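Local coordinates for protein gamma-resorcylate decarboxylase (Polaromonas, PDB 4QRO) that probably catalyses the reversible decarboxylation of gamma-resorcylate (2,6-dihydroxybenzoate) to resorcinol, as a manganese-binding member of the amidohydrolase family, at residues A194-A197 and L198-G202; F23-D26 and K27-P30; R72-E75 and T76-A80. All coordinates share one frame; numbering follows the deposited sequence.

Contacts 1 and 3 each lie along a single helix, 188-202 and 70-90, whereas contact 2 is the turn that leads the chain into helix 29-37. Contact 1 is buried throughout and mostly apolar; contact 3 is partly buried, with alanines and a threonine on its inner side and charged side chains outside; contact 2 lies at the surface of its own chain. Contacts 1 and 2 both touch the second subunit, and contact 2 alone includes a residue of the inhibitor pocket, F23. They share no element and do not touch: their centres are 27 to 32 Å apart, spread round the barrel-like fold of the amidohydrolase family.

Contact 1 (A194-A197 and L198-G202); sequences AVHA and LRLMG
A197 and M201, one helical turn apart, make the closest side-chain contact of this part of helix 188-202. The methionine chain passes over A197 O and bends at its last torsion (chi3 -117°), which brings CE to 4.0 Å from CB of A197. The same methyl rests 3.6 Å from A197 O, so the carbonyl that accepts the backbone N-H of M201 (N to O 3.1 Å) is also covered by that residue's side chain. L198 packs on the backbone in a similar way, its CG 3.3 Å from A194 O, the acceptor of its own N-H. The R199 N to V195 O bond is the shortest of the four i to i+4 bonds here, at 2.8 Å.

The H196 and V195 side is looser. CG of L200 approaches the H196 ring obliquely and stays 4.4 Å from CD2, while CG1 of V195 comes no nearer than 4.3 Å to CD of R199. This side does not open to solvent; other parts of the protein fill it. H196 NE2 is hydrogen-bonded to the backbone N of Y142, with the ring of Y141 edge-to-face against the imidazole. The bend of R199 at chi3 (53°) turns its guanidinium toward D143, a salt-bridge partner, and I175 of the second subunit, whose carbonyl takes a hydrogen bond from NH1.

W187 of the second subunit packs on A194 and V195. Within the chain, L198 lies against helix 223-232, L200 meets F206 of helix 205-208, and the A197-M201 pair faces F257 of strand 257-260, with M201 also reaching I249, Y252 and F253 of helix 249-256.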
loop_
_atom_site.group_PDB
_atom_site.type_symbol
_atom_site.label_atom_id
_atom_site.label_comp_id
_atom_site.label_asym_id
_atom_site.label_seq_id
_atom_site.Cartn_x
_atom_site.Cartn_y
_atom_site.Cartn_z
ATOM N N ALA A 194 7.258 -1.335 0.474
ATOM C CA ALA A 194 6.567 -1.424 1.753
ATOM C C ALA A 194 6.734 -2.808 2.364
ATOM O O ALA A 194 7.017 -2.924 3.545
ATOM C CB ALA A 194 5.084 -1.082 1.590
ATOM N N VAL A 195 6.560 -3.867 1.567
ATOM C CA VAL A 195 6.683 -5.223 2.107
ATOM C C VAL A 195 8.122 -5.568 2.495
ATOM O O VAL A 195 8.355 -6.146 3.553
ATOM C CB VAL A 195 6.078 -6.266 1.157
ATOM C CG1 VAL A 195 6.376 -7.671 1.649
ATOM C CG2 VAL A 195 4.565 -6.048 1.097
ATOM N N HIS A 196 9.088 -5.147 1.684
ATOM C CA HIS A 196 10.486 -5.353 2.042
ATOM C C HIS A 196 10.805 -4.669 3.387
ATOM O O HIS A 196 11.447 -5.273 4.280
ATOM C CB HIS A 196 11.361 -4.841 0.926
ATOM C CG HIS A 196 12.751 -5.398 0.926
ATOM N ND1 HIS A 196 13.489 -5.524 -0.237
ATOM C CD2 HIS A 196 13.525 -5.893 1.923
ATOM C CE1 HIS A 196 14.666 -6.057 0.053
ATOM N NE2 HIS A 196 14.712 -6.280 1.357
ATOM N N ALA A 197 10.339 -3.428 3.552
ATOM C CA ALA A 197 10.599 -2.669 4.796
ATOM C C ALA A 197 9.954 -3.374 5.986
ATOM O O ALA A 197 10.559 -3.492 7.048
ATOM C CB ALA A 197 10.091 -1.252 4.673
ATOM N N LEU A 198 8.727 -3.861 5.799
ATOM C CA LEU A 198 8.048 -4.620 6.853
ATOM C C LEU A 198 8.726 -5.934 7.194
ATOM O O LEU A 198 8.755 -6.325 8.354
ATOM C CB LEU A 198 6.585 -4.869 6.483
ATOM C CG LEU A 198 5.655 -3.653 6.517
ATOM C CD1 LEU A 198 4.296 -3.960 5.886
ATOM C CD2 LEU A 198 5.490 -3.135 7.950
ATOM N N ARG A 199 9.258 -6.628 6.191
ATOM C CA ARG A 199 10.090 -7.806 6.425
ATOM C C ARG A 199 11.280 -7.468 7.334
ATOM O O ARG A 199 11.539 -8.195 8.294
ATOM C CB ARG A 199 10.555 -8.448 5.117
ATOM C CG ARG A 199 9.441 -9.105 4.315
ATOM C CD ARG A 199 9.933 -9.674 2.984
ATOM N NE ARG A 199 11.083 -10.584 3.129
ATOM C CZ ARG A 199 11.162 -11.812 2.604
ATOM N NH1 ARG A 199 10.166 -12.325 1.860
ATOM N NH2 ARG A 199 12.257 -12.539 2.806
ATOM N N LEU A 200 11.953 -6.349 7.086
ATOM C CA LEU A 200 13.081 -5.951 7.963
ATOM C C LEU A 200 12.605 -5.725 9.412
ATOM O O LEU A 200 13.215 -6.208 10.360
ATOM C CB LEU A 200 13.753 -4.685 7.445
ATOM C CG LEU A 200 14.422 -4.684 6.067
ATOM C CD1 LEU A 200 15.022 -3.316 5.783
ATOM C CD2 LEU A 200 15.494 -5.774 6.010
ATOM N N MET A 201 11.519 -4.977 9.574
ATOM C CA MET A 201 10.967 -4.647 10.907
ATOM C C MET A 201 10.499 -5.895 11.689
ATOM O O MET A 201 10.851 -6.060 12.866
ATOM C CB MET A 201 9.797 -3.648 10.781
ATOM C CG MET A 201 10.195 -2.264 10.296
ATOM S SD MET A 201 8.789 -1.124 10.184
ATOM C CE MET A 201 8.740 -0.773 8.438
ATOM N N GLY A 202 9.739 -6.764 11.033
ATOM C CA GLY A 202 9.291 -8.047 11.631
ATOM C C GLY A 202 10.408 -9.031 12.005
ATOM O O GLY A 202 10.269 -9.835 12.943
#

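Contact 2 (F23-D26 and K27-P30); sequences FVPD and KDWP
With CG of D28 beside its own backbone N (chi1 -63°), the carboxylate lies against the ring of P25, where OD2 comes 3.6 Å from CD. K27 holds CG between its backbone N and carbonyl carbon (chi1 67°), and further bends at chi3 and chi4 fold the long chain back toward the same carboxylate. NZ reaches D28 OD2 at 2.9 Å, a salt bridge made on the syn side and 20° out of the carboxylate plane. OD2 thus lies between the ammonium that it binds and the proline ring that it merely touches, the side chains of P25 and D28 crossing at a slant. NZ has a further partner in the backbone carbonyl of K238 of the second subunit, which places this charged pair at the dimer interface.

Two overlapping turns, P25-D28 close to type III and D26-W29 of type I, lead the backbone into helix 29-37. Both are closed by i to i+3 bonds: D28 N to P25 O at 3.1 Å, and W29 N to D26 O at the same length. P30, which has no N-H to give, follows in the first turn of the helix and lays CD 3.5 Å from D26 O. Were D28 replaced by an alanine, the K27 ammonium would probably lose its carboxylate mate, keeping the K238 carbonyl of the second subunit, and the P25 ring its neighbour.

V24 points toward the turn, CG2 lying 4.1 Å from CB of D28; I237 of the second subunit packs on V24, P25 and D28. The W29 indole leads away to M18 and A21, and F23, two residues before P25, touches the bound 2-nitrobenzene-1,3-diol.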
loop_
_atom_site.group_PDB
_atom_site.type_symbol
_atom_site.label_atom_id
_atom_site.label_comp_id
_atom_site.label_asym_id
_atom_site.label_seq_id
_atom_site.Cartn_x
_atom_site.Cartn_y
_atom_site.Cartn_z
ATOM N N PHE A 23 10.637 3.130 -18.469
ATOM C CA PHE A 23 9.859 3.943 -17.508
ATOM C C PHE A 23 9.216 5.217 -18.059
ATOM O O PHE A 23 8.475 5.876 -17.340
ATOM C CB PHE A 23 10.689 4.228 -16.246
ATOM C CG PHE A 23 10.984 2.995 -15.449
ATOM C CD1 PHE A 23 9.984 2.390 -14.680
ATOM C CD2 PHE A 23 12.247 2.416 -15.475
ATOM C CE1 PHE A 23 10.257 1.237 -13.953
ATOM C CE2 PHE A 23 12.519 1.268 -14.747
ATOM C CZ PHE A 23 11.522 0.677 -13.984
ATOM N N VAL A 24 9.465 5.548 -19.328
ATOM C CA VAL A 24 8.799 6.676 -19.980
ATOM C C VAL A 24 8.520 6.284 -21.429
ATOM O O VAL A 24 9.169 5.362 -21.944
ATOM C CB VAL A 24 9.647 7.983 -19.941
ATOM C CG1 VAL A 24 9.929 8.406 -18.505
ATOM C CG2 VAL A 24 10.953 7.837 -20.721
ATOM N N PRO A 25 7.574 6.974 -22.096
ATOM C CA PRO A 25 7.372 6.695 -23.527
ATOM C C PRO A 25 8.645 6.893 -24.381
ATOM O O PRO A 25 9.590 7.556 -23.956
ATOM C CB PRO A 25 6.278 7.689 -23.923
ATOM C CG PRO A 25 5.526 7.946 -22.656
ATOM C CD PRO A 25 6.607 7.969 -21.602
ATOM N N ASP A 26 8.679 6.302 -25.570
ATOM C CA ASP A 26 9.857 6.423 -26.452
ATOM C C ASP A 26 10.136 7.889 -26.843
ATOM O O ASP A 26 11.302 8.328 -26.881
ATOM C CB ASP A 26 9.684 5.568 -27.724
ATOM C CG ASP A 26 9.611 4.068 -27.436
ATOM O OD1 ASP A 26 10.084 3.612 -26.378
ATOM O OD2 ASP A 26 9.076 3.332 -28.289
ATOM N N LYS A 27 9.081 8.651 -27.115
ATOM C CA LYS A 27 9.238 10.058 -27.481
ATOM C C LYS A 27 9.966 10.862 -26.397
ATOM O O LYS A 27 10.624 11.852 -26.708
ATOM C CB LYS A 27 7.881 10.713 -27.802
ATOM C CG LYS A 27 6.921 10.872 -26.627
ATOM C CD LYS A 27 5.653 11.634 -27.028
ATOM C CE LYS A 27 5.108 12.493 -25.889
ATOM N NZ LYS A 27 4.771 11.727 -24.652
ATOM N N ASP A 28 9.854 10.425 -25.138
ATOM C CA ASP A 28 10.471 11.122 -24.015
ATOM C C ASP A 28 11.842 10.606 -23.595
ATOM O O ASP A 28 12.491 11.207 -22.732
ATOM C CB ASP A 28 9.511 11.103 -22.816
ATOM C CG ASP A 28 8.223 11.845 -23.126
ATOM O OD1 ASP A 28 8.289 13.069 -23.396
ATOM O OD2 ASP A 28 7.161 11.185 -23.143
ATOM N N TRP A 29 12.291 9.502 -24.181
ATOM C CA TRP A 29 13.595 8.925 -23.814
ATOM C C TRP A 29 14.781 9.900 -24.034
ATOM O O TRP A 29 15.668 10.037 -23.151
ATOM C CB TRP A 29 13.800 7.579 -24.545
ATOM C CG TRP A 29 15.141 6.966 -24.298
ATOM C CD1 TRP A 29 16.108 6.693 -25.231
ATOM C CD2 TRP A 29 15.682 6.574 -23.031
ATOM N NE1 TRP A 29 17.210 6.151 -24.618
ATOM C CE2 TRP A 29 16.976 6.065 -23.270
ATOM C CE3 TRP A 29 15.196 6.603 -21.713
ATOM C CZ2 TRP A 29 17.799 5.604 -22.240
ATOM C CZ3 TRP A 29 16.009 6.145 -20.693
ATOM C CH2 TRP A 29 17.297 5.640 -20.966
ATOM N N PRO A 30 14.811 10.611 -25.186
ATOM C CA PRO A 30 15.957 11.526 -25.350
ATOM C C PRO A 30 16.100 12.503 -24.187
ATOM O O PRO A 30 17.206 12.732 -23.707
ATOM C CB PRO A 30 15.642 12.232 -26.671
ATOM C CG PRO A 30 14.847 11.198 -27.429
ATOM C CD PRO A 30 13.942 10.622 -26.373
#

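Contact 3 (R72-E75 and T76-A80); sequences RANE and TARRA
N74 and R78 lie side by side on one flank of helix 70-90, their side chains pointing the same way. The amide meets the aliphatic part of the arginine, ND2 lying 3.7 Å from CD, and the amide and guanidinium planes are turned 44° apart. R78 also covers the backbone acceptor beneath it: its CG sits 3.2 Å from N74 O, which accepts a bond from R78 N at 3.0 Å. Beyond this flank the pair meets helix 106-118, N74 on L108 and R78 on E112 and R115.

R79 is arranged differently. Its chain bends at chi3 (-68°) and returns over the helix, laying the flat guanidinium across the backbone so that E75 O stands 3.7 Å above its plane, over the centre. That oxygen is already the acceptor of R79 N, at 3.1 Å. The carboxylate of E75, extended beyond CG, does not reach the arginine directly. A water at the edge of the guanidinium, in its plane, spans the gap, giving a hydrogen bond to E75 OE2 (2.7 Å) and receiving one from R79 NH2 (3.1 Å).

The direct salt bridge of R79 is instead with E15, through NH2, and the same E15 oxygen is hydrogen-bonded to T76 OG1. Helix 70-90 is the crossover helix between strands 52-59 and 95-97, and this site ties it to helix 14-17. The guanidinium probably gains from two carboxylates, one direct and one through water, while the carbonyl of E75 against one face likely adds a weaker electrostatic attraction.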
loop_
_atom_site.group_PDB
_atom_site.type_symbol
_atom_site.label_atom_id
_atom_site.label_comp_id
_atom_site.label_asym_id
_atom_site.label_seq_id
_atom_site.Cartn_x
_atom_site.Cartn_y
_atom_site.Cartn_z
ATOM N N ARG A 72 30.310 -9.876 -11.179
ATOM C CA ARG A 72 30.017 -8.756 -12.069
ATOM C C ARG A 72 29.299 -7.601 -11.352
ATOM O O ARG A 72 29.565 -6.433 -11.642
ATOM C CB ARG A 72 29.211 -9.188 -13.275
ATOM C CG ARG A 72 30.012 -10.076 -14.205
ATOM C CD ARG A 72 29.183 -10.509 -15.399
ATOM N NE ARG A 72 30.027 -11.108 -16.426
ATOM C CZ ARG A 72 30.823 -10.424 -17.246
ATOM N NH1 ARG A 72 30.901 -9.095 -17.183
ATOM N NH2 ARG A 72 31.552 -11.076 -18.142
ATOM N N ALA A 73 28.393 -7.921 -10.429
ATOM C CA ALA A 73 27.690 -6.881 -9.640
ATOM C C ALA A 73 28.676 -6.026 -8.890
ATOM O O ALA A 73 28.595 -4.801 -8.893
ATOM C CB ALA A 73 26.704 -7.524 -8.684
ATOM N N ASN A 74 29.645 -6.683 -8.270
ATOM C CA ASN A 74 30.679 -6.003 -7.523
ATOM C C ASN A 74 31.517 -5.068 -8.405
ATOM O O ASN A 74 31.784 -3.926 -8.031
ATOM C CB ASN A 74 31.557 -7.031 -6.821
ATOM C CG ASN A 74 32.554 -6.397 -5.877
ATOM O OD1 ASN A 74 32.192 -5.657 -4.964
ATOM N ND2 ASN A 74 33.833 -6.677 -6.100
ATOM N N GLU A 75 31.905 -5.552 -9.581
ATOM C CA GLU A 75 32.641 -4.743 -10.567
ATOM C C GLU A 75 31.874 -3.491 -11.030
ATOM O O GLU A 75 32.444 -2.400 -11.100
ATOM C CB GLU A 75 33.044 -5.617 -11.776
ATOM C CG GLU A 75 34.096 -6.674 -11.427
ATOM C CD GLU A 75 34.208 -7.801 -12.453
ATOM O OE1 GLU A 75 35.074 -8.672 -12.263
ATOM O OE2 GLU A 75 33.443 -7.839 -13.444
ATOM N N THR A 76 30.590 -3.655 -11.364
ATOM C CA THR A 76 29.744 -2.553 -11.758
ATOM C C THR A 76 29.585 -1.538 -10.607
ATOM O O THR A 76 29.701 -0.336 -10.817
ATOM C CB THR A 76 28.359 -3.065 -12.193
ATOM O OG1 THR A 76 28.514 -4.027 -13.252
ATOM C CG2 THR A 76 27.482 -1.943 -12.685
ATOM N N ALA A 77 29.313 -2.029 -9.405
ATOM C CA ALA A 77 29.178 -1.144 -8.241
ATOM C C ALA A 77 30.457 -0.303 -8.021
ATOM O O ALA A 77 30.404 0.902 -7.788
ATOM C CB ALA A 77 28.835 -1.958 -6.993
ATOM N N ARG A 78 31.604 -0.945 -8.121
ATOM C CA ARG A 78 32.900 -0.264 -7.897
ATOM C C ARG A 78 33.156 0.824 -8.938
ATOM O O ARG A 78 33.583 1.928 -8.594
ATOM C CB ARG A 78 34.024 -1.295 -7.872
ATOM C CG ARG A 78 34.026 -2.102 -6.570
ATOM C CD ARG A 78 35.063 -3.212 -6.543
ATOM N NE ARG A 78 36.400 -2.723 -6.851
ATOM C CZ ARG A 78 37.334 -2.354 -5.969
ATOM N NH1 ARG A 78 37.135 -2.422 -4.655
ATOM N NH2 ARG A 78 38.507 -1.923 -6.415
ATOM N N ARG A 79 32.875 0.509 -10.194
ATOM C CA ARG A 79 32.956 1.481 -11.287
ATOM C C ARG A 79 31.992 2.652 -11.078
ATOM O O ARG A 79 32.372 3.811 -11.267
ATOM C CB ARG A 79 32.653 0.804 -12.630
ATOM C CG ARG A 79 33.822 0.038 -13.223
ATOM C CD ARG A 79 33.599 -0.222 -14.704
ATOM N NE ARG A 79 32.502 -1.169 -14.883
ATOM C CZ ARG A 79 32.636 -2.491 -14.852
ATOM N NH1 ARG A 79 33.827 -3.060 -14.678
ATOM N NH2 ARG A 79 31.571 -3.257 -15.007
ATOM N N ALA A 80 30.748 2.343 -10.697
ATOM C CA ALA A 80 29.722 3.370 -10.490
ATOM C C ALA A 80 30.065 4.263 -9.331
ATOM O O ALA A 80 29.861 5.462 -9.406
ATOM C CB ALA A 80 28.325 2.747 -10.298
HETATM O O HOH W 1 32.131 -6.268 -15.200
#